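Local coordinates for protein mandelate racemase/muconate lactonizing enzyme (Jannaschia sp., PDB 4J3Z) that probably acts as an isomerase of the enolase superfamily, with an N-terminal capping domain set against a barrel domain, at residues D[10-15]-D[24-29]; D[40-45]-D[310-315]; D[343-348]-D[367-372]. One frame throughout, in Å; residues are numbered along the deposited sequence.

Overall arrangement
The three contacts illustrate how an enolase-superfamily chain is closed up: an N-terminal alpha+beta domain is packed against a modified TIM barrel. They follow one another along the sequence. Contact 1 joins the first two strands, 4-12 and 24-31, of the three-stranded antiparallel sheet; contact 2 takes the third, 36-41, across to the loop after barrel strand 306-307; contact 3 pairs two short strands, 346-347 and 368-369, late in the chain. Centres of contacts 1 and 2 lie about 10 Å apart, those of 1 and 3 about 11 Å, and those of 2 and 3 about 17 Å. The sheet is thus held between barrel loop and C-terminal segments, W24 touching A313 and L345, and R28 salt-bridged to D371.

Contact 1 of 3, residues D[10-15]-D[24-29]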
loop_
_atom_site.group_PDB
_atom_site.type_symbol
_atom_site.label_atom_id
_atom_site.label_comp_id
_atom_site.label_asym_id
_atom_site.label_seq_id
_atom_site.Cartn_x
_atom_site.Cartn_y
_atom_site.Cartn_z
ATOM N N PHE D 10 32.292 35.439 -13.164
ATOM C CA PHE D 10 32.075 36.727 -12.493
ATOM C C PHE D 10 31.358 36.538 -11.153
ATOM O O PHE D 10 30.267 35.956 -11.090
ATOM C CB PHE D 10 31.238 37.674 -13.371
ATOM C CG PHE D 10 31.918 38.101 -14.645
ATOM C CD1 PHE D 10 32.783 39.192 -14.659
ATOM C CD2 PHE D 10 31.681 37.426 -15.837
ATOM C CE1 PHE D 10 33.402 39.597 -15.829
ATOM C CE2 PHE D 10 32.306 37.823 -17.014
ATOM C CZ PHE D 10 33.166 38.913 -17.008
ATOM N N ALA D 11 31.976 37.027 -10.082
ATOM C CA ALA D 11 31.328 37.062 -8.780
ATOM C C ALA D 11 30.777 38.467 -8.586
ATOM O O ALA D 11 31.537 39.436 -8.524
ATOM C CB ALA D 11 32.318 36.710 -7.692
ATOM N N VAL D 12 29.454 38.581 -8.514
ATOM C CA VAL D 12 28.809 39.886 -8.516
ATOM C C VAL D 12 28.079 40.183 -7.198
ATOM O O VAL D 12 27.284 39.382 -6.734
ATOM C CB VAL D 12 27.856 40.044 -9.729
ATOM C CG1 VAL D 12 27.231 41.425 -9.736
ATOM C CG2 VAL D 12 28.608 39.827 -11.042
ATOM N N ALA D 13 28.373 41.334 -6.601
ATOM C CA ALA D 13 27.673 41.799 -5.394
ATOM C C ALA D 13 26.521 42.719 -5.769
ATOM O O ALA D 13 26.747 43.799 -6.319
ATOM C CB ALA D 13 28.632 42.519 -4.451
ATOM N N PRO D 14 25.276 42.280 -5.518
ATOM C CA PRO D 14 24.160 43.210 -5.646
ATOM C C PRO D 14 24.306 44.341 -4.634
ATOM O O PRO D 14 24.674 44.080 -3.479
ATOM C CB PRO D 14 22.949 42.345 -5.290
ATOM C CG PRO D 14 23.357 40.963 -5.685
ATOM C CD PRO D 14 24.813 40.892 -5.315
ATOM N N PRO D 15 24.048 45.592 -5.059
ATOM C CA PRO D 15 24.051 46.683 -4.087
ATOM C C PRO D 15 22.895 46.550 -3.095
ATOM O O PRO D 15 21.964 45.769 -3.339
ATOM C CB PRO D 15 23.878 47.939 -4.952
ATOM C CG PRO D 15 23.279 47.465 -6.233
ATOM C CD PRO D 15 23.825 46.073 -6.434
ATOM N N TRP D 24 25.950 36.965 -6.756
ATOM C CA TRP D 24 25.554 36.094 -7.861
ATOM C C TRP D 24 26.790 35.521 -8.530
ATOM O O TRP D 24 27.828 36.178 -8.572
ATOM C CB TRP D 24 24.722 36.846 -8.896
ATOM C CG TRP D 24 23.481 37.496 -8.359
ATOM C CD1 TRP D 24 22.685 37.047 -7.339
ATOM C CD2 TRP D 24 22.881 38.704 -8.833
ATOM N NE1 TRP D 24 21.628 37.907 -7.150
ATOM C CE2 TRP D 24 21.722 38.928 -8.058
ATOM C CE3 TRP D 24 23.213 39.626 -9.833
ATOM C CZ2 TRP D 24 20.897 40.036 -8.250
ATOM C CZ3 TRP D 24 22.381 40.727 -10.030
ATOM C CH2 TRP D 24 21.244 40.924 -9.231
ATOM N N LEU D 25 26.669 34.298 -9.051
ATOM C CA LEU D 25 27.773 33.621 -9.715
ATOM C C LEU D 25 27.482 33.421 -11.192
ATOM O O LEU D 25 26.748 32.499 -11.583
ATOM C CB LEU D 25 28.047 32.265 -9.051
ATOM C CG LEU D 25 28.971 32.208 -7.842
ATOM C CD1 LEU D 25 28.494 31.136 -6.863
ATOM C CD2 LEU D 25 30.396 31.944 -8.294
ATOM N N LEU D 26 28.077 34.275 -12.019
ATOM C CA LEU D 26 27.820 34.241 -13.460
ATOM C C LEU D 26 28.997 33.661 -14.232
ATOM O O LEU D 26 30.150 33.938 -13.906
ATOM C CB LEU D 26 27.501 35.639 -13.984
ATOM C CG LEU D 26 26.500 36.533 -13.251
ATOM C CD1 LEU D 26 26.194 37.749 -14.113
ATOM C CD2 LEU D 26 25.215 35.793 -12.891
ATOM N N VAL D 27 28.685 32.853 -15.247
ATOM C CA VAL D 27 29.683 32.277 -16.150
ATOM C C VAL D 27 29.467 32.768 -17.593
ATOM O O VAL D 27 28.330 32.906 -18.051
ATOM C CB VAL D 27 29.697 30.723 -16.101
ATOM C CG1 VAL D 27 29.787 30.213 -14.665
ATOM C CG2 VAL D 27 28.491 30.115 -16.815
ATOM N N ARG D 28 30.559 33.052 -18.292
ATOM C CA ARG D 28 30.495 33.394 -19.714
ATOM C C ARG D 28 31.451 32.506 -20.507
ATOM O O ARG D 28 32.666 32.686 -20.443
ATOM C CB ARG D 28 30.829 34.871 -19.933
ATOM C CG ARG D 28 30.715 35.333 -21.377
ATOM C CD ARG D 28 31.697 36.462 -21.626
ATOM N NE ARG D 28 31.037 37.757 -21.608
ATOM C CZ ARG D 28 31.547 38.871 -21.094
ATOM N NH1 ARG D 28 32.746 38.865 -20.514
ATOM N NH2 ARG D 28 30.838 39.998 -21.152
ATOM N N VAL D 29 30.887 31.536 -21.229
ATOM C CA VAL D 29 31.657 30.590 -22.042
ATOM C C VAL D 29 31.817 31.108 -23.475
ATOM O O VAL D 29 30.829 31.503 -24.096
ATOM C CB VAL D 29 30.978 29.197 -22.080
ATOM C CG1 VAL D 29 31.731 28.240 -23.001
ATOM C CG2 VAL D 29 30.870 28.607 -20.682
#
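Strands 10-12 and 24-29 run antiparallel, their axes 4.9 Å apart and at 154°, with F10 facing L26 and V12 facing W24 as hydrogen-bonded pairs. This is the opening beta hairpin of the N-terminal domain found in the mandelate racemase and muconate lactonizing enzyme family. Each of those pairs is closed by two backbone bonds; F10 N reaches L26 O at 2.7 Å and is almost straight at 177°, while W24 N meets V12 O at 2.8 Å. A11 and L25 form the non-hydrogen-bonded pair between them, with their side chains on the other face of the sheet.

F10, V12, W24 and L26 share one face, and there the side chains do the packing. V12 turns its two methyls to different neighbours: CG1, anti to the backbone N (chi1 -178°), comes within 4.4 Å of W24 CE3, whereas CG2 inclines to L26 CD1. This face is covered by helix 340-345, from which F341 and L345 reach V12 and L345 also touches W24, and by L369, which meets both F10 and L26.

Beyond the last backbone pair the F10 ring receives R28 NH1 at its edge, 3.5 Å from CZ, with ring and guanidinium planes almost perpendicular. The charge itself is paired elsewhere, by a salt bridge from R28 to D371. At the opposite end, where the first strand has given way to loop, P14 lays its CG over one face of the W24 indole, a CH-pi contact 3.8 Å from the centroid of the six-membered ring, with W24 CE2 the nearest ring atom to that CG.

Contact 2 of 3, residues D[40-45]-D[310-315]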
loop_
_atom_site.group_PDB
_atom_site.type_symbol
_atom_site.label_atom_id
_atom_site.label_comp_id
_atom_site.label_asym_id
_atom_site.label_seq_id
_atom_site.Cartn_x
_atom_site.Cartn_y
_atom_site.Cartn_z
ATOM N N GLU D 40 24.277 31.023 -15.220
ATOM C CA GLU D 40 24.314 31.364 -13.808
ATOM C C GLU D 40 24.243 30.129 -12.903
ATOM O O GLU D 40 23.391 29.250 -13.088
ATOM C CB GLU D 40 23.213 32.380 -13.470
ATOM C CG GLU D 40 23.131 32.745 -12.003
ATOM C CD GLU D 40 22.541 34.123 -11.739
ATOM O OE1 GLU D 40 21.975 34.757 -12.659
ATOM O OE2 GLU D 40 22.654 34.570 -10.581
ATOM N N VAL D 41 25.148 30.094 -11.927
ATOM C CA VAL D 41 25.270 29.012 -10.966
ATOM C C VAL D 41 24.527 29.375 -9.681
ATOM O O VAL D 41 24.643 30.502 -9.163
ATOM C CB VAL D 41 26.756 28.732 -10.639
ATOM C CG1 VAL D 41 26.908 27.629 -9.598
ATOM C CG2 VAL D 41 27.545 28.406 -11.904
ATOM N N TYR D 42 23.761 28.415 -9.173
ATOM C CA TYR D 42 23.092 28.567 -7.899
ATOM C C TYR D 42 23.616 27.524 -6.919
ATOM O O TYR D 42 23.191 26.363 -6.924
ATOM C CB TYR D 42 21.574 28.490 -8.076
ATOM C CG TYR D 42 20.785 29.078 -6.927
ATOM C CD1 TYR D 42 20.920 30.417 -6.570
ATOM C CD2 TYR D 42 19.912 28.288 -6.197
ATOM C CE1 TYR D 42 20.194 30.945 -5.511
ATOM C CE2 TYR D 42 19.187 28.802 -5.139
ATOM C CZ TYR D 42 19.327 30.126 -4.802
ATOM O OH TYR D 42 18.602 30.627 -3.750
ATOM N N ALA D 43 24.569 27.949 -6.093
ATOM C CA ALA D 43 25.261 27.060 -5.165
ATOM C C ALA D 43 25.806 27.857 -3.990
ATOM O O ALA D 43 26.513 28.852 -4.188
ATOM C CB ALA D 43 26.400 26.348 -5.880
ATOM N N ALA D 44 25.499 27.416 -2.771
ATOM C CA ALA D 44 25.930 28.157 -1.585
ATOM C C ALA D 44 26.486 27.277 -0.461
ATOM O O ALA D 44 26.717 27.756 0.654
ATOM C CB ALA D 44 24.800 29.058 -1.075
ATOM N N GLY D 45 26.706 26.000 -0.763
ATOM C CA GLY D 45 27.323 25.067 0.179
ATOM C C GLY D 45 28.676 25.579 0.626
ATOM O O GLY D 45 28.925 25.730 1.833
ATOM N N HIS D 310 11.953 28.946 -9.660
ATOM C CA HIS D 310 12.462 29.740 -8.549
ATOM C C HIS D 310 13.409 30.847 -9.012
ATOM O O HIS D 310 14.079 30.706 -10.034
ATOM C CB HIS D 310 13.198 28.794 -7.599
ATOM C CG HIS D 310 13.909 29.476 -6.475
ATOM N ND1 HIS D 310 15.233 29.851 -6.551
ATOM C CD2 HIS D 310 13.484 29.833 -5.240
ATOM C CE1 HIS D 310 15.592 30.415 -5.413
ATOM N NE2 HIS D 310 14.552 30.410 -4.599
ATOM N N LEU D 311 13.451 31.956 -8.266
ATOM C CA LEU D 311 14.464 32.999 -8.480
ATOM C C LEU D 311 14.825 33.774 -7.215
ATOM O O LEU D 311 14.061 34.638 -6.751
ATOM C CB LEU D 311 14.078 33.970 -9.604
ATOM C CG LEU D 311 15.139 35.067 -9.854
ATOM C CD1 LEU D 311 16.409 34.512 -10.505
ATOM C CD2 LEU D 311 14.576 36.232 -10.654
ATOM N N TYR D 312 15.985 33.444 -6.658
ATOM C CA TYR D 312 16.652 34.296 -5.689
ATOM C C TYR D 312 18.105 34.461 -6.118
ATOM O O TYR D 312 19.034 34.097 -5.396
ATOM C CB TYR D 312 16.548 33.754 -4.269
ATOM C CG TYR D 312 16.974 34.771 -3.230
ATOM C CD1 TYR D 312 16.256 35.955 -3.052
ATOM C CD2 TYR D 312 18.095 34.551 -2.426
ATOM C CE1 TYR D 312 16.644 36.892 -2.111
ATOM C CE2 TYR D 312 18.490 35.483 -1.478
ATOM C CZ TYR D 312 17.760 36.651 -1.328
ATOM O OH TYR D 312 18.145 37.581 -0.390
ATOM N N ALA D 313 18.273 35.017 -7.312
ATOM C CA ALA D 313 19.569 35.136 -7.958
ATOM C C ALA D 313 19.495 36.231 -9.024
ATOM O O ALA D 313 18.626 37.108 -8.960
ATOM C CB ALA D 313 19.978 33.795 -8.566
ATOM N N GLY D 314 20.388 36.175 -10.005
ATOM C CA GLY D 314 20.513 37.251 -10.990
ATOM C C GLY D 314 19.672 37.182 -12.254
ATOM O O GLY D 314 18.800 36.323 -12.391
ATOM N N PRO D 315 19.946 38.092 -13.204
ATOM C CA PRO D 315 19.138 38.214 -14.410
ATOM C C PRO D 315 19.426 37.138 -15.475
ATOM O O PRO D 315 18.672 37.020 -16.451
ATOM C CB PRO D 315 19.508 39.601 -14.925
ATOM C CG PRO D 315 20.903 39.821 -14.465
ATOM C CD PRO D 315 21.059 39.063 -13.179
#
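E40, on strand 36-41, and Y42, two residues on, both lean toward the loop 310-315, one with a carboxylate and the other with a phenol ring. The E40 chain is extended, with CG anti to the backbone N (chi1 177°), and this carries the carboxylate to G314. There OE2 accepts the backbone N-H of G314 at 2.8 Å, on its syn side but 31° out of the carboxylate plane. The A313 methyl lies beside the same oxygen, CB to OE2 3.4 Å, and also faces Y42 CD1.

Y42 crosses H310 at about a right angle. Its ring plane is inclined 50° to the imidazole, neither stacked on it nor edge-on, and OH comes to the imidazole edge, 3.4 Å from H310 CE1. Farther down the phenol, CE1 passes 3.4 Å from Y312 O, while OH also approaches Y312 CB.

The contact joins the N-terminal domain to a loop of the enolase-type barrel. G314 is the N-cap residue of helix 315-327, and E40 OE1 takes a further hydrogen bond from E317 N in that helix's first turn. On the sheet side, W24 and L26 of strand 24-31 pack against E40.

Contact 3 of 3, residues D[343-348]-D[367-372]; sequences EALVTG and ITLNDA
N370 reaches across to the C-terminal part of helix 340-345 with both its backbone and its side chain. ND2 donates to A344 O at 2.6 Å, and the acceptor lies in the plane of the N370 amide, though the bond is bent, with an angle of 133° at the hydrogen. N370 N donates to the next carbonyl, L345 O, at 3.2 Å. Two successive carbonyls thus find N-H partners in one residue. The amide is placed there by CG standing anti to the carbonyl carbon (chi1 -50°), which also sets OD1 3.3 Å from T347 CG2, the two side chains crossing at about a right angle. Were N370 replaced by an alanine, A344 O would probably lose this donor and a gap would be likely to open beside the T347 methyl.

Beside this polar grip lies a short two-stranded antiparallel sheet, 346-347 with 368-369, separate from the barrel strands. T347 and T368 are its hydrogen-bonded pair: T347 N donates to T368 O at 3.0 Å and T368 N returns the bond to T347 O at 3.1 Å. T347 O is used again by a water, which donates to it and lies 2.5 Å from T368 OG1, so the water spans the pair.

Toward the interior the contact is apolar. L345 CD1 meets L369 CD1 at 3.8 Å, with L26 of the N-terminal sheet against both leucines, while V346 packs on P315 and I367 on V316 and A319 of helix 315-327.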
loop_
_atom_site.group_PDB
_atom_site.type_symbol
_atom_site.label_atom_id
_atom_site.label_comp_id
_atom_site.label_asym_id
_atom_site.label_seq_id
_atom_site.Cartn_x
_atom_site.Cartn_y
_atom_site.Cartn_z
ATOM N N GLU D 343 18.438 45.110 -14.101
ATOM C CA GLU D 343 18.298 45.717 -15.435
ATOM C C GLU D 343 19.562 46.470 -15.897
ATOM O O GLU D 343 19.698 46.807 -17.075
ATOM C CB GLU D 343 17.070 46.645 -15.470
ATOM C CG GLU D 343 16.634 47.123 -16.850
ATOM C CD GLU D 343 16.071 46.020 -17.740
ATOM O OE1 GLU D 343 15.473 45.043 -17.226
ATOM O OE2 GLU D 343 16.211 46.147 -18.971
ATOM N N ALA D 344 20.478 46.725 -14.967
ATOM C CA ALA D 344 21.763 47.350 -15.291
ATOM C C ALA D 344 22.834 46.318 -15.642
ATOM O O ALA D 344 23.626 46.535 -16.569
ATOM C CB ALA D 344 22.239 48.222 -14.131
ATOM N N LEU D 345 22.868 45.210 -14.896
ATOM C CA LEU D 345 23.936 44.206 -15.055
ATOM C C LEU D 345 23.978 43.606 -16.463
ATOM O O LEU D 345 25.057 43.360 -17.002
ATOM C CB LEU D 345 23.858 43.106 -13.977
ATOM C CG LEU D 345 24.987 42.049 -13.938
ATOM C CD1 LEU D 345 26.388 42.660 -14.008
ATOM C CD2 LEU D 345 24.870 41.151 -12.719
ATOM N N VAL D 346 22.806 43.387 -17.051
ATOM C CA VAL D 346 22.708 42.913 -18.432
ATOM C C VAL D 346 21.935 43.918 -19.294
ATOM O O VAL D 346 21.252 44.800 -18.762
ATOM C CB VAL D 346 22.029 41.521 -18.511
ATOM C CG1 VAL D 346 22.952 40.423 -17.981
ATOM C CG2 VAL D 346 20.703 41.520 -17.764
ATOM N N THR D 347 22.065 43.811 -20.617
ATOM C CA THR D 347 21.085 44.425 -21.516
ATOM C C THR D 347 20.303 43.305 -22.220
ATOM O O THR D 347 20.896 42.385 -22.786
ATOM C CB THR D 347 21.697 45.418 -22.534
ATOM O OG1 THR D 347 22.400 44.708 -23.564
ATOM C CG2 THR D 347 22.642 46.426 -21.841
ATOM N N GLY D 348 18.975 43.367 -22.146
ATOM C CA GLY D 348 18.122 42.344 -22.761
ATOM C C GLY D 348 17.225 41.598 -21.789
ATOM O O GLY D 348 16.345 40.844 -22.199
ATOM N N ILE D 367 20.270 38.044 -23.671
ATOM C CA ILE D 367 20.955 38.850 -22.657
ATOM C C ILE D 367 22.462 38.901 -22.895
ATOM O O ILE D 367 23.116 37.871 -23.073
ATOM C CB ILE D 367 20.650 38.373 -21.212
ATOM C CG1 ILE D 367 20.890 36.860 -21.062
ATOM C CG2 ILE D 367 19.215 38.723 -20.833
ATOM C CD1 ILE D 367 20.839 36.348 -19.639
ATOM N N THR D 368 22.997 40.116 -22.934
ATOM C CA THR D 368 24.438 40.318 -22.967
ATOM C C THR D 368 24.835 40.835 -21.590
ATOM O O THR D 368 24.060 41.537 -20.944
ATOM C CB THR D 368 24.831 41.321 -24.074
ATOM O OG1 THR D 368 24.285 40.888 -25.326
ATOM C CG2 THR D 368 26.343 41.441 -24.226
ATOM N N LEU D 369 26.020 40.454 -21.122
ATOM C CA LEU D 369 26.579 41.044 -19.917
ATOM C C LEU D 369 27.228 42.380 -20.265
ATOM O O LEU D 369 27.650 42.586 -21.400
ATOM C CB LEU D 369 27.590 40.096 -19.276
ATOM C CG LEU D 369 28.091 40.436 -17.873
ATOM C CD1 LEU D 369 27.026 40.197 -16.815
ATOM C CD2 LEU D 369 29.344 39.645 -17.561
ATOM N N ASN D 370 27.272 43.290 -19.289
ATOM C CA ASN D 370 27.981 44.567 -19.419
ATOM C C ASN D 370 29.167 44.521 -18.478
ATOM O O ASN D 370 29.007 44.607 -17.252
ATOM C CB ASN D 370 27.082 45.746 -19.025
ATOM C CG ASN D 370 25.726 45.712 -19.705
ATOM O OD1 ASN D 370 25.623 45.495 -20.909
ATOM N ND2 ASN D 370 24.678 45.951 -18.930
ATOM N N ASP D 371 30.357 44.388 -19.052
ATOM C CA ASP D 371 31.575 44.156 -18.272
ATOM C C ASP D 371 31.841 45.187 -17.165
ATOM O O ASP D 371 32.184 44.819 -16.028
ATOM C CB ASP D 371 32.779 44.008 -19.205
ATOM C CG ASP D 371 32.873 42.613 -19.838
ATOM O OD1 ASP D 371 32.190 41.676 -19.366
ATOM O OD2 ASP D 371 33.645 42.454 -20.803
ATOM N N ALA D 372 31.663 46.468 -17.489
ATOM C CA ALA D 372 31.941 47.552 -16.551
ATOM C C ALA D 372 31.092 47.457 -15.278
ATOM O O ALA D 372 31.609 47.608 -14.174
ATOM C CB ALA D 372 31.764 48.902 -17.233
HETATM O O HOH W 1 22.215 42.292 -25.758
#